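Local coordinates for sulfur oxygenase/reductase (Halothiobacillus neapolitanus, PDB 6QPA), which probably oxidises and disproportionates elemental sulfur with the help of a mononuclear non-haem iron, as a sulfur oxygenase/reductase, at residues 178-183 against 196-201. Residues are numbered along the deposited sequence; the frame is centred on the assembly and turned at random.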
loop_
_atom_site.group_PDB
_atom_site.type_symbol
_atom_site.label_atom_id
_atom_site.label_comp_id
_atom_site.label_asym_id
_atom_site.label_seq_id
_atom_site.Cartn_x
_atom_site.Cartn_y
_atom_site.Cartn_z
ATOM N N GLY A 178 -14.010 -42.723 -53.795
ATOM C CA GLY A 178 -12.943 -41.739 -53.680
ATOM C C GLY A 178 -12.531 -41.483 -52.242
ATOM O O GLY A 178 -11.347 -41.334 -51.944
ATOM N N ALA A 179 -13.507 -41.395 -51.336
ATOM C CA ALA A 179 -13.192 -41.230 -49.919
ATOM C C ALA A 179 -12.433 -42.439 -49.390
ATOM O O ALA A 179 -11.453 -42.295 -48.643
ATOM C CB ALA A 179 -14.475 -41.015 -49.108
ATOM N N THR A 180 -12.867 -43.639 -49.787
ATOM C CA THR A 180 -12.158 -44.847 -49.399
ATOM C C THR A 180 -10.710 -44.795 -49.855
ATOM O O THR A 180 -9.796 -45.078 -49.075
ATOM C CB THR A 180 -12.850 -46.072 -49.985
ATOM O OG1 THR A 180 -14.146 -46.227 -49.396
ATOM C CG2 THR A 180 -12.016 -47.325 -49.768
ATOM N N GLU A 181 -10.476 -44.434 -51.119
ATOM C CA GLU A 181 -9.097 -44.393 -51.601
ATOM C C GLU A 181 -8.279 -43.342 -50.858
ATOM O O GLU A 181 -7.125 -43.590 -50.495
ATOM C CB GLU A 181 -9.070 -44.153 -53.120
ATOM C CG GLU A 181 -7.655 -44.282 -53.683
ATOM C CD GLU A 181 -7.556 -44.109 -55.203
ATOM O OE1 GLU A 181 -8.594 -43.898 -55.882
ATOM O OE2 GLU A 181 -6.412 -44.188 -55.705
ATOM N N THR A 182 -8.875 -42.171 -50.596
ATOM C CA THR A 182 -8.192 -41.119 -49.843
ATOM C C THR A 182 -7.768 -41.618 -48.466
ATOM O O THR A 182 -6.618 -41.431 -48.042
ATOM C CB THR A 182 -9.114 -39.904 -49.672
ATOM O OG1 THR A 182 -9.532 -39.413 -50.944
ATOM C CG2 THR A 182 -8.372 -38.761 -48.918
ATOM N N LEU A 183 -8.704 -42.247 -47.748
ATOM C CA LEU A 183 -8.475 -42.640 -46.359
ATOM C C LEU A 183 -7.476 -43.785 -46.253
ATOM O O LEU A 183 -6.658 -43.823 -45.326
ATOM C CB LEU A 183 -9.815 -43.011 -45.713
ATOM C CG LEU A 183 -10.744 -41.816 -45.504
ATOM C CD1 LEU A 183 -12.187 -42.234 -45.259
ATOM C CD2 LEU A 183 -10.195 -40.945 -44.332
ATOM N N TRP A 196 -10.296 -44.946 -39.396
ATOM C CA TRP A 196 -11.293 -44.143 -40.082
ATOM C C TRP A 196 -12.563 -44.946 -40.312
ATOM O O TRP A 196 -12.576 -46.178 -40.269
ATOM C CB TRP A 196 -10.754 -43.599 -41.413
ATOM C CG TRP A 196 -10.298 -44.663 -42.371
ATOM C CD1 TRP A 196 -9.022 -45.129 -42.548
ATOM C CD2 TRP A 196 -11.125 -45.397 -43.289
ATOM N NE1 TRP A 196 -9.002 -46.103 -43.532
ATOM C CE2 TRP A 196 -10.281 -46.279 -44.002
ATOM C CE3 TRP A 196 -12.494 -45.373 -43.592
ATOM C CZ2 TRP A 196 -10.765 -47.142 -44.992
ATOM C CZ3 TRP A 196 -12.980 -46.244 -44.576
ATOM C CH2 TRP A 196 -12.114 -47.114 -45.265
ATOM N N MET A 197 -13.615 -44.216 -40.659
ATOM C CA MET A 197 -14.928 -44.792 -40.911
ATOM C C MET A 197 -15.696 -43.823 -41.801
ATOM O O MET A 197 -15.624 -42.608 -41.599
ATOM C CB MET A 197 -15.642 -45.049 -39.566
ATOM C CG MET A 197 -17.062 -45.488 -39.586
ATOM S SD MET A 197 -17.564 -46.057 -37.923
ATOM C CE MET A 197 -17.387 -44.552 -36.954
ATOM N N ILE A 198 -16.380 -44.356 -42.812
ATOM C CA ILE A 198 -17.242 -43.567 -43.686
ATOM C C ILE A 198 -18.686 -43.845 -43.294
ATOM O O ILE A 198 -19.142 -44.990 -43.357
ATOM C CB ILE A 198 -17.015 -43.911 -45.165
ATOM C CG1 ILE A 198 -15.585 -43.563 -45.584
ATOM C CG2 ILE A 198 -18.067 -43.188 -46.032
ATOM C CD1 ILE A 198 -15.186 -44.150 -46.914
ATOM N N MET A 199 -19.419 -42.806 -42.915
ATOM C CA MET A 199 -20.782 -42.964 -42.418
ATOM C C MET A 199 -21.732 -42.188 -43.309
ATOM O O MET A 199 -21.520 -40.991 -43.543
ATOM C CB MET A 199 -20.894 -42.467 -40.983
ATOM C CG MET A 199 -20.007 -43.197 -40.004
ATOM S SD MET A 199 -20.222 -42.626 -38.287
ATOM C CE MET A 199 -19.536 -40.989 -38.406
ATOM N N LYS A 200 -22.816 -42.845 -43.725
ATOM C CA LYS A 200 -23.802 -42.287 -44.653
ATOM C C LYS A 200 -25.126 -42.129 -43.918
ATOM O O LYS A 200 -25.660 -43.111 -43.399
ATOM C CB LYS A 200 -23.990 -43.217 -45.855
ATOM C CG LYS A 200 -24.963 -42.705 -46.926
ATOM C CD LYS A 200 -25.246 -43.800 -47.928
ATOM C CE LYS A 200 -26.177 -43.335 -49.044
ATOM N NZ LYS A 200 -26.539 -44.551 -49.837
ATOM N N GLN A 201 -25.661 -40.913 -43.885
ATOM C CA GLN A 201 -26.946 -40.691 -43.231
ATOM C C GLN A 201 -28.074 -41.258 -44.090
ATOM O O GLN A 201 -28.173 -40.931 -45.272
ATOM C CB GLN A 201 -27.179 -39.199 -42.987
ATOM C CG GLN A 201 -28.567 -38.958 -42.369
ATOM C CD GLN A 201 -28.990 -37.500 -42.264
ATOM O OE1 GLN A 201 -30.174 -37.198 -42.408
ATOM N NE2 GLN A 201 -28.032 -36.591 -42.010
#
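Leu183 lies over one face of the Trp196 indole. Leu183 CB sits 3.6 Å from the centroid of the five-membered ring of Trp196 and only 7° off the ring normal, a CH-pi contact. Leu183 CD1 reaches on to the six-membered ring, 3.6 Å from Trp196 CE3. With CG of Trp196 between its backbone N and carbonyl carbon (chi1 58°), the indole presents a face to Leu183. The same Leu183 CD1 touches Ile198 CG1 at 3.7 Å, so one methyl bridges both strand side chains. Ile198 CD1 packs on Ala179 CB at 3.9 Å, in the preceding helix turn. Ile198 CD1 also meets Thr180 OG1 at 3.4 Å. That hydroxyl hydrogen-bonds Glu176 O within the helix, so its polar need is met beside the apolar methyl. Replacing Trp196 by an alanine would probably leave Leu183 CB without its aromatic face and open a gap between helix and strand. Leu183 also touches Ile257 of strand 251-259. Segments 178-183 and 196-201 run nearly antiparallel (166°), their axes 9.6 Å apart at closest approach. This is the helix-to-strand half of a split beta-alpha-beta unit (159-167, 172-189, 193-204), consistent with the ferredoxin-like fold of the dimeric alpha-beta barrel clan.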